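Local coordinates for protein leucyl aminopeptidase (Trypanosoma brucei brucei, PDB 5NTD) that probably removes N-terminal residues such as leucine from peptides, as a hexameric M17 metallo-aminopeptidase that binds manganese and the inhibitor bestatin, at residues G[441-444]-G[448-451]; G[450-455]-G[467-472]; G[458-463]-G[479-484]. One frame throughout, in Å; residues are numbered along the deposited sequence.

How the contacts relate
The three contacts lie on the same side of the chain's centre, all in the catalytic aminopeptidase domain. Contacts 1 and 2 are adjacent, their centres about 8 Å apart; they share Glu-450 and Pro-451, and Val-442 of the first packs on Val-472 of the second. Contact 3 is centred about 12 Å from contact 2 and 14 Å from contact 1. Contact 1 closes before contact 3 opens, whereas the segments of contacts 2 and 3 alternate along the chain and both use helix 471-480. Residues 441-484 thus form a continuous run of interlinked loops and short elements, which brings Leu-463 and Arg-467 to bestatin and Asp-468 and Asn-469 to a second subunit.

Contact 1 of 3, residues G[441-444]-G[448-451]; sequences PVLY and YHEP
Leu-443 and His-449 meet where the chain runs from strand 439-441 into the short helix 446-449, the imidazole of His-449 pointing back toward Leu-443. The nonpolar part of the contact is light. One methyl branch of Leu-443, CD2, lies 4.1 Å from CE1 of the His-449 imidazole, the two side chains running at a slant to one another. With CG of Leu-443 trans to its own amide nitrogen (chi1 176°), the isobutyl group is carried forward to this corner of the ring.

Two backbone carbonyl groups approach the imidazole without a hydrogen bond across the segments. The carbonyl oxygen of Leu-443 is 3.7 Å from NE2 of His-449, and the carbonyl carbon of Tyr-444 is 4.1 Å from that same nitrogen; both approach the ring obliquely. NE2 and the Leu-443 oxygen each have a partner elsewhere. NE2 of His-449 is hydrogen-bonded to the backbone N of Cys-445, so the imidazole reaches back to the residue just ahead of its own helix, and the oxygen of Leu-443 is bound by the hydroxyl of Ser-473. The bond from the Cys-445 amide suggests that NE2 acts as an acceptor and is probably unprotonated.

The connection lies between elements of its own chain and a subunit boundary. Tyr-448 meets the ring of His-413 of the second subunit, and Leu-443 packs on Thr-410 of that subunit. Within the chain, Val-442 pairs through its backbone with Leu-417 of strand 415-419, Pro-441 rests on helix 422-435, and His-449 lies against Ser-473 and Tyr-477 of helix 471-480.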
loop_
_atom_site.group_PDB
_atom_site.type_symbol
_atom_site.label_atom_id
_atom_site.label_comp_id
_atom_site.label_asym_id
_atom_site.label_seq_id
_atom_site.Cartn_x
_atom_site.Cartn_y
_atom_site.Cartn_z
ATOM N N PRO G 441 -17.661 -27.779 -5.851
ATOM C CA PRO G 441 -16.328 -28.332 -5.637
ATOM C C PRO G 441 -15.194 -27.423 -6.032
ATOM O O PRO G 441 -15.316 -26.600 -6.958
ATOM C CB PRO G 441 -16.281 -29.561 -6.534
ATOM C CG PRO G 441 -17.521 -29.567 -7.320
ATOM C CD PRO G 441 -18.331 -28.368 -7.008
ATOM N N VAL G 442 -14.094 -27.575 -5.296
ATOM C CA VAL G 442 -12.818 -27.021 -5.712
ATOM C C VAL G 442 -11.875 -28.149 -6.074
ATOM O O VAL G 442 -12.062 -29.278 -5.662
ATOM C CB VAL G 442 -12.178 -26.077 -4.707
ATOM C CG1 VAL G 442 -13.068 -24.872 -4.474
ATOM C CG2 VAL G 442 -11.881 -26.778 -3.397
ATOM N N LEU G 443 -10.848 -27.801 -6.848
ATOM C CA LEU G 443 -9.887 -28.788 -7.376
ATOM C C LEU G 443 -9.333 -29.701 -6.278
ATOM O O LEU G 443 -8.819 -29.226 -5.302
ATOM C CB LEU G 443 -8.724 -28.101 -8.078
ATOM C CG LEU G 443 -7.604 -28.998 -8.591
ATOM C CD1 LEU G 443 -8.082 -29.837 -9.753
ATOM C CD2 LEU G 443 -6.416 -28.134 -9.016
ATOM N N TYR G 444 -9.480 -30.999 -6.486
ATOM C CA TYR G 444 -8.771 -32.023 -5.725
ATOM C C TYR G 444 -7.653 -32.593 -6.573
ATOM O O TYR G 444 -7.864 -33.318 -7.524
ATOM C CB TYR G 444 -9.709 -33.156 -5.276
ATOM C CG TYR G 444 -9.028 -34.185 -4.401
ATOM C CD1 TYR G 444 -8.851 -33.953 -3.040
ATOM C CD2 TYR G 444 -8.569 -35.396 -4.927
ATOM C CE1 TYR G 444 -8.226 -34.866 -2.234
ATOM C CE2 TYR G 444 -7.920 -36.335 -4.115
ATOM C CZ TYR G 444 -7.760 -36.052 -2.780
ATOM O OH TYR G 444 -7.136 -36.938 -1.955
ATOM N N TYR G 448 -0.367 -31.880 -6.945
ATOM C CA TYR G 448 -0.022 -30.465 -7.248
ATOM C C TYR G 448 -0.045 -29.525 -6.042
ATOM O O TYR G 448 0.585 -28.486 -6.066
ATOM C CB TYR G 448 -0.920 -29.893 -8.353
ATOM C CG TYR G 448 -0.794 -30.554 -9.700
ATOM C CD1 TYR G 448 0.309 -31.389 -10.023
ATOM C CD2 TYR G 448 -1.742 -30.314 -10.689
ATOM C CE1 TYR G 448 0.418 -31.981 -11.279
ATOM C CE2 TYR G 448 -1.619 -30.888 -11.942
ATOM C CZ TYR G 448 -0.545 -31.737 -12.232
ATOM O OH TYR G 448 -0.434 -32.309 -13.475
ATOM N N HIS G 449 -0.772 -29.885 -5.003
ATOM C CA HIS G 449 -0.821 -29.069 -3.755
ATOM C C HIS G 449 0.398 -29.290 -2.873
ATOM O O HIS G 449 0.923 -28.381 -2.263
ATOM C CB HIS G 449 -2.050 -29.361 -2.921
ATOM C CG HIS G 449 -3.305 -29.417 -3.709
ATOM N ND1 HIS G 449 -3.532 -28.610 -4.806
ATOM C CD2 HIS G 449 -4.403 -30.209 -3.594
ATOM C CE1 HIS G 449 -4.713 -28.892 -5.324
ATOM N NE2 HIS G 449 -5.251 -29.873 -4.627
ATOM N N GLU G 450 0.797 -30.537 -2.789
ATOM C CA GLU G 450 1.882 -30.981 -1.895
ATOM C C GLU G 450 3.188 -30.158 -1.992
ATOM O O GLU G 450 3.719 -29.761 -0.974
ATOM C CB GLU G 450 2.165 -32.453 -2.142
ATOM C CG GLU G 450 3.219 -33.064 -1.258
ATOM C CD GLU G 450 3.518 -34.492 -1.667
ATOM O OE1 GLU G 450 2.835 -35.063 -2.581
ATOM O OE2 GLU G 450 4.481 -35.043 -1.061
ATOM N N PRO G 451 3.695 -29.910 -3.199
ATOM C CA PRO G 451 4.956 -29.150 -3.321
ATOM C C PRO G 451 4.903 -27.724 -2.786
ATOM O O PRO G 451 5.941 -27.152 -2.453
ATOM C CB PRO G 451 5.216 -29.117 -4.831
ATOM C CG PRO G 451 4.311 -30.138 -5.422
ATOM C CD PRO G 451 3.136 -30.245 -4.510
#

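Contact 2 of 3, residues G[450-455]-G[467-472]; sequences EPEFKS and RDNAGV. With BES (2-(3-amino-2-hydroxy-4-phenyl-butyrylamino)-4-methyl-pentanoic acid), chain B.
Glu-452 and Asn-469 bring the two backbones closest, with their CA atoms 8.4 Å apart. Residues 450-452 form a 3-10 turn, in which Phe-453 N is bonded to Glu-450 O at 3.2 Å. In the other segment, residues 467-470 make an irregular approach to helix 471-480, whose N-cap position is held by Ala-470.

A single hydrogen bond joins the segments: ND2 of Asn-469 donates to OE2 of Glu-452 over 2.8 Å, fairly straight at 161°. The acceptor lies close to the plane of the amide, but the donor reaches the oxygen on its anti side and somewhat out of the carboxylate plane; the two flat groups are turned 76° apart. A bend at chi2 (-66°) folds the Glu-452 chain so that its carboxylate can meet the amide. OE2 also makes a salt bridge to Arg-466, a pairing that would favour the charged carboxylate. The other end of the amide, Asn-469 OD1, accepts from the backbone N of Arg-412 of the second subunit.

Arg-467 turns away from this bond to bestatin, its NH1 lying 3.5 Å from ligand C14, with the methyl carbon C16 over one face of the guanidinium.

Around this link, Phe-453 packs on Thr-461 of strand 460-461 and Cys-474 of helix 471-480, while Val-472 rests on helix 404-410.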
loop_
_atom_site.group_PDB
_atom_site.type_symbol
_atom_site.label_atom_id
_atom_site.label_comp_id
_atom_site.label_asym_id
_atom_site.label_seq_id
_atom_site.Cartn_x
_atom_site.Cartn_y
_atom_site.Cartn_z
ATOM N N GLU G 450 0.797 -30.537 -2.789
ATOM C CA GLU G 450 1.882 -30.981 -1.895
ATOM C C GLU G 450 3.188 -30.158 -1.992
ATOM O O GLU G 450 3.719 -29.761 -0.974
ATOM C CB GLU G 450 2.165 -32.453 -2.142
ATOM C CG GLU G 450 3.219 -33.064 -1.258
ATOM C CD GLU G 450 3.518 -34.492 -1.667
ATOM O OE1 GLU G 450 2.835 -35.063 -2.581
ATOM O OE2 GLU G 450 4.481 -35.043 -1.061
ATOM N N PRO G 451 3.695 -29.910 -3.199
ATOM C CA PRO G 451 4.956 -29.150 -3.321
ATOM C C PRO G 451 4.903 -27.724 -2.786
ATOM O O PRO G 451 5.941 -27.152 -2.453
ATOM C CB PRO G 451 5.216 -29.117 -4.831
ATOM C CG PRO G 451 4.311 -30.138 -5.422
ATOM C CD PRO G 451 3.136 -30.245 -4.510
ATOM N N GLU G 452 3.706 -27.171 -2.676
ATOM C CA GLU G 452 3.553 -25.804 -2.163
ATOM C C GLU G 452 3.920 -25.646 -0.691
ATOM O O GLU G 452 4.163 -24.535 -0.226
ATOM C CB GLU G 452 2.131 -25.299 -2.368
ATOM C CG GLU G 452 1.775 -25.087 -3.838
ATOM C CD GLU G 452 2.576 -23.979 -4.503
ATOM O OE1 GLU G 452 3.214 -23.179 -3.798
ATOM O OE2 GLU G 452 2.556 -23.910 -5.745
ATOM N N PHE G 453 3.988 -26.757 0.017
ATOM C CA PHE G 453 4.222 -26.716 1.453
ATOM C C PHE G 453 5.626 -27.189 1.879
ATOM O O PHE G 453 5.822 -27.517 3.041
ATOM C CB PHE G 453 3.115 -27.508 2.185
ATOM C CG PHE G 453 1.768 -26.875 2.083
ATOM C CD1 PHE G 453 1.418 -25.816 2.893
ATOM C CD2 PHE G 453 0.848 -27.320 1.154
ATOM C CE1 PHE G 453 0.166 -25.213 2.782
ATOM C CE2 PHE G 453 -0.402 -26.736 1.044
ATOM C CZ PHE G 453 -0.748 -25.683 1.862
ATOM N N LYS G 454 6.569 -27.210 0.954
ATOM C CA LYS G 454 7.948 -27.667 1.257
ATOM C C LYS G 454 8.559 -26.698 2.290
ATOM O O LYS G 454 8.373 -25.486 2.219
ATOM C CB LYS G 454 8.840 -27.837 0.005
ATOM N N SER G 455 9.251 -27.266 3.260
ATOM C CA SER G 455 9.950 -26.513 4.307
ATOM C C SER G 455 11.409 -26.940 4.370
ATOM O O SER G 455 11.719 -28.102 4.210
ATOM C CB SER G 455 9.273 -26.741 5.661
ATOM O OG SER G 455 10.043 -26.246 6.736
ATOM N N ARG G 467 0.676 -18.429 -3.797
ATOM C CA ARG G 467 -0.712 -18.278 -3.322
ATOM C C ARG G 467 -1.741 -18.268 -4.463
ATOM O O ARG G 467 -2.946 -18.381 -4.248
ATOM C CB ARG G 467 -0.844 -17.035 -2.452
ATOM C CG ARG G 467 0.098 -17.062 -1.227
ATOM C CD ARG G 467 -0.496 -16.644 0.127
ATOM N NE ARG G 467 -0.185 -15.306 0.677
ATOM C CZ ARG G 467 -1.026 -14.520 1.355
ATOM N NH1 ARG G 467 -2.315 -14.832 1.509
ATOM N NH2 ARG G 467 -0.573 -13.357 1.832
ATOM N N ASP G 468 -1.236 -18.195 -5.679
ATOM C CA ASP G 468 -2.085 -18.283 -6.881
ATOM C C ASP G 468 -2.129 -19.692 -7.541
ATOM O O ASP G 468 -2.133 -19.835 -8.769
ATOM C CB ASP G 468 -1.627 -17.247 -7.903
ATOM C CG ASP G 468 -0.145 -17.373 -8.264
ATOM O OD1 ASP G 468 0.517 -18.403 -7.993
ATOM O OD2 ASP G 468 0.361 -16.386 -8.810
ATOM N N ASN G 469 -2.121 -20.712 -6.710
ATOM C CA ASN G 469 -2.110 -22.107 -7.160
ATOM C C ASN G 469 -3.141 -22.990 -6.433
ATOM O O ASN G 469 -2.786 -23.921 -5.711
ATOM C CB ASN G 469 -0.718 -22.711 -7.020
ATOM C CG ASN G 469 -0.568 -24.006 -7.782
ATOM O OD1 ASN G 469 -1.337 -24.316 -8.683
ATOM N ND2 ASN G 469 0.430 -24.794 -7.392
ATOM N N ALA G 470 -4.406 -22.624 -6.622
ATOM C CA ALA G 470 -5.575 -23.330 -6.027
ATOM C C ALA G 470 -5.546 -23.216 -4.481
ATOM O O ALA G 470 -5.295 -24.171 -3.770
ATOM C CB ALA G 470 -5.623 -24.770 -6.462
ATOM N N GLY G 471 -5.822 -22.018 -4.006
ATOM C CA GLY G 471 -5.710 -21.699 -2.587
ATOM C C GLY G 471 -6.721 -22.390 -1.681
ATOM O O GLY G 471 -6.424 -22.716 -0.555
ATOM N N VAL G 472 -7.931 -22.560 -2.164
ATOM C CA VAL G 472 -8.965 -23.239 -1.368
ATOM C C VAL G 472 -8.502 -24.691 -1.193
ATOM O O VAL G 472 -8.587 -25.258 -0.127
ATOM C CB VAL G 472 -10.341 -23.229 -2.023
ATOM C CG1 VAL G 472 -11.372 -23.790 -1.047
ATOM C CG2 VAL G 472 -10.761 -21.833 -2.442
HETATM N N2 BES B . -10.461 -16.790 8.966
HETATM C C1 BES B . -9.687 -16.367 7.800
HETATM C C6 BES B . -10.414 -16.618 6.456
HETATM C C7 BES B . -11.432 -15.604 6.012
HETATM C C8 BES B . -12.742 -15.665 6.467
HETATM C C12 BES B . -11.096 -14.619 5.093
HETATM C C9 BES B . -13.687 -14.733 6.046
HETATM C C11 BES B . -12.045 -13.675 4.670
HETATM C C10 BES B . -13.340 -13.725 5.150
HETATM C C2 BES B . -8.342 -17.120 7.876
HETATM O O2 BES B . -7.909 -17.439 9.234
HETATM C C3 BES B . -7.289 -16.239 7.271
HETATM O O3 BES B . -6.753 -15.455 8.089
HETATM N N1 BES B . -7.063 -16.474 5.969
HETATM C C4 BES B . -6.111 -15.785 5.149
HETATM C C13 BES B . -4.760 -16.492 5.132
HETATM C C14 BES B . -3.600 -15.646 4.609
HETATM C C15 BES B . -3.483 -14.222 5.139
HETATM C C16 BES B . -2.295 -16.325 4.942
HETATM C C5 BES B . -6.581 -15.708 3.737
HETATM O O1 BES B . -6.393 -14.651 3.134
HETATM O O4 BES B . -7.122 -16.684 3.210
#

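Contact 3 of 3, residues G[458-463]-G[479-484]; sequences ADMTNL and ITTHLS
A Met-aromatic contact, reinforced by a methionine-threonine approach, joins Met-460 to Thr-481 and His-482 and so connects the short edge strand 460-461 with the turn at the end region of helix 471-480. The sulfur of Met-460 is 4.5 Å from the centroid of the His-482 ring and 60° off its normal, an oblique approach in which the ring atom nearest to SD is NE2, 3.6 Å away. Met-460 and Thr-481 meet tip to tip, OG1 of Thr-481 being approached by both CE (3.3 Å) and SD (3.4 Å) of Met-460. The methyl also reaches CE1 of His-482.

Two torsions shape the methionine. CG sits between the backbone N and the carbonyl carbon (chi1 70°), and a bend at chi3 (75°) curls the methyl round, so that sulfur and methyl both serve the contact.

Thr-481 OG1 and His-482 ND1 have hydrogen-bond partners outside the contact. Thr-481 OG1 is bonded to Phe-478 O and also stands 3.0 Å above one face of the His-482 ring, offset toward its rim. At the far side of the imidazole ND1 is bonded to the hydroxyl of Ser-361, which helps to fix the rotation of the ring. The backbone makes a type I beta turn from Thr-480 to Leu-483, closed by Leu-483 N to Thr-480 O at 3.1 Å.

On the strand side, Met-460 makes backbone bonds to Thr-364 and Glu-366 and packs on Val-365. The next residue, Thr-461, bonds through OG1 to Leu-463 O at 2.9 Å; Leu-463, at the end of the same segment, touches bestatin. The contact is thus a methionine-aromatic junction between the edge of a three-stranded sheet and the Thr-480 to Leu-483 turn, within the M17 catalytic domain and on a segment that ends at the inhibitor pocket.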
loop_
_atom_site.group_PDB
_atom_site.type_symbol
_atom_site.label_atom_id
_atom_site.label_comp_id
_atom_site.label_asym_id
_atom_site.label_seq_id
_atom_site.Cartn_x
_atom_site.Cartn_y
_atom_site.Cartn_z
ATOM N N ALA G 458 11.159 -28.217 8.697
ATOM C CA ALA G 458 10.017 -28.954 9.249
ATOM C C ALA G 458 9.478 -29.867 8.176
ATOM O O ALA G 458 9.839 -29.741 7.010
ATOM C CB ALA G 458 8.941 -27.993 9.737
ATOM N N ASP G 459 8.547 -30.726 8.553
ATOM C CA ASP G 459 7.886 -31.610 7.564
ATOM C C ASP G 459 7.132 -30.810 6.514
ATOM O O ASP G 459 7.140 -31.146 5.361
ATOM C CB ASP G 459 6.933 -32.593 8.223
ATOM C CG ASP G 459 7.643 -33.593 9.083
ATOM O OD1 ASP G 459 8.720 -34.066 8.691
ATOM O OD2 ASP G 459 7.127 -33.880 10.177
ATOM N N MET G 460 6.524 -29.733 6.936
ATOM C CA MET G 460 5.796 -28.846 6.026
ATOM C C MET G 460 5.708 -27.431 6.571
ATOM O O MET G 460 5.913 -27.182 7.764
ATOM C CB MET G 460 4.378 -29.376 5.788
ATOM C CG MET G 460 3.475 -29.264 7.022
ATOM S SD MET G 460 1.949 -30.223 6.881
ATOM C CE MET G 460 2.588 -31.865 7.138
ATOM N N THR G 461 5.357 -26.503 5.689
ATOM C CA THR G 461 4.915 -25.154 6.119
ATOM C C THR G 461 3.381 -25.154 6.288
ATOM O O THR G 461 2.714 -26.116 5.954
ATOM C CB THR G 461 5.270 -24.079 5.091
ATOM O OG1 THR G 461 4.519 -24.322 3.896
ATOM C CG2 THR G 461 6.774 -24.106 4.770
ATOM N N ASN G 462 2.854 -24.078 6.846
ATOM C CA ASN G 462 1.412 -23.843 6.886
ATOM C C ASN G 462 0.875 -22.921 5.793
ATOM O O ASN G 462 -0.273 -22.515 5.836
ATOM C CB ASN G 462 0.983 -23.309 8.245
ATOM C CG ASN G 462 1.211 -21.836 8.393
ATOM O OD1 ASN G 462 2.237 -21.294 7.964
ATOM N ND2 ASN G 462 0.284 -21.172 9.064
ATOM N N LEU G 463 1.724 -22.549 4.857
ATOM C CA LEU G 463 1.321 -21.633 3.808
ATOM C C LEU G 463 2.024 -21.932 2.523
ATOM O O LEU G 463 3.210 -22.167 2.476
ATOM C CB LEU G 463 1.590 -20.185 4.199
ATOM C CG LEU G 463 0.975 -19.108 3.277
ATOM C CD1 LEU G 463 -0.527 -19.063 3.451
ATOM C CD2 LEU G 463 1.533 -17.727 3.534
ATOM N N ILE G 479 -4.768 -29.866 5.708
ATOM C CA ILE G 479 -5.577 -30.558 6.731
ATOM C C ILE G 479 -5.454 -32.087 6.559
ATOM O O ILE G 479 -5.262 -32.792 7.524
ATOM C CB ILE G 479 -7.047 -30.150 6.651
ATOM C CG1 ILE G 479 -7.198 -28.670 6.980
ATOM C CG2 ILE G 479 -7.863 -30.986 7.623
ATOM C CD1 ILE G 479 -8.532 -28.080 6.546
ATOM N N THR G 480 -5.474 -32.550 5.312
ATOM C CA THR G 480 -5.408 -33.993 5.018
ATOM C C THR G 480 -4.099 -34.640 5.477
ATOM O O THR G 480 -4.093 -35.796 5.861
ATOM C CB THR G 480 -5.646 -34.359 3.541
ATOM O OG1 THR G 480 -4.592 -33.869 2.720
ATOM C CG2 THR G 480 -6.953 -33.782 3.081
ATOM N N THR G 481 -3.013 -33.875 5.476
ATOM C CA THR G 481 -1.708 -34.413 5.889
ATOM C C THR G 481 -1.715 -34.836 7.363
ATOM O O THR G 481 -0.839 -35.571 7.790
ATOM C CB THR G 481 -0.538 -33.437 5.685
ATOM O OG1 THR G 481 -0.650 -32.330 6.597
ATOM C CG2 THR G 481 -0.476 -32.947 4.234
ATOM N N HIS G 482 -2.694 -34.360 8.108
ATOM C CA HIS G 482 -2.815 -34.696 9.543
ATOM C C HIS G 482 -3.909 -35.724 9.886
ATOM O O HIS G 482 -4.207 -35.982 11.038
ATOM C CB HIS G 482 -2.990 -33.430 10.329
ATOM C CG HIS G 482 -1.874 -32.483 10.090
ATOM N ND1 HIS G 482 -0.584 -32.725 10.534
ATOM C CD2 HIS G 482 -1.817 -31.353 9.353
ATOM C CE1 HIS G 482 0.203 -31.754 10.123
ATOM N NE2 HIS G 482 -0.519 -30.903 9.412
ATOM N N LEU G 483 -4.487 -36.317 8.856
ATOM C CA LEU G 483 -5.401 -37.461 9.034
ATOM C C LEU G 483 -4.581 -38.642 9.518
ATOM O O LEU G 483 -3.450 -38.845 9.077
ATOM C CB LEU G 483 -6.094 -37.846 7.728
ATOM C CG LEU G 483 -7.131 -36.822 7.234
ATOM C CD1 LEU G 483 -7.494 -37.050 5.797
ATOM C CD2 LEU G 483 -8.368 -36.852 8.124
ATOM N N SER G 484 -5.135 -39.390 10.457
ATOM C CA SER G 484 -4.463 -40.625 10.935
ATOM C C SER G 484 -4.321 -41.637 9.810
ATOM O O SER G 484 -5.211 -41.744 8.982
ATOM C CB SER G 484 -5.255 -41.268 12.061
ATOM O OG SER G 484 -4.636 -42.481 12.497
#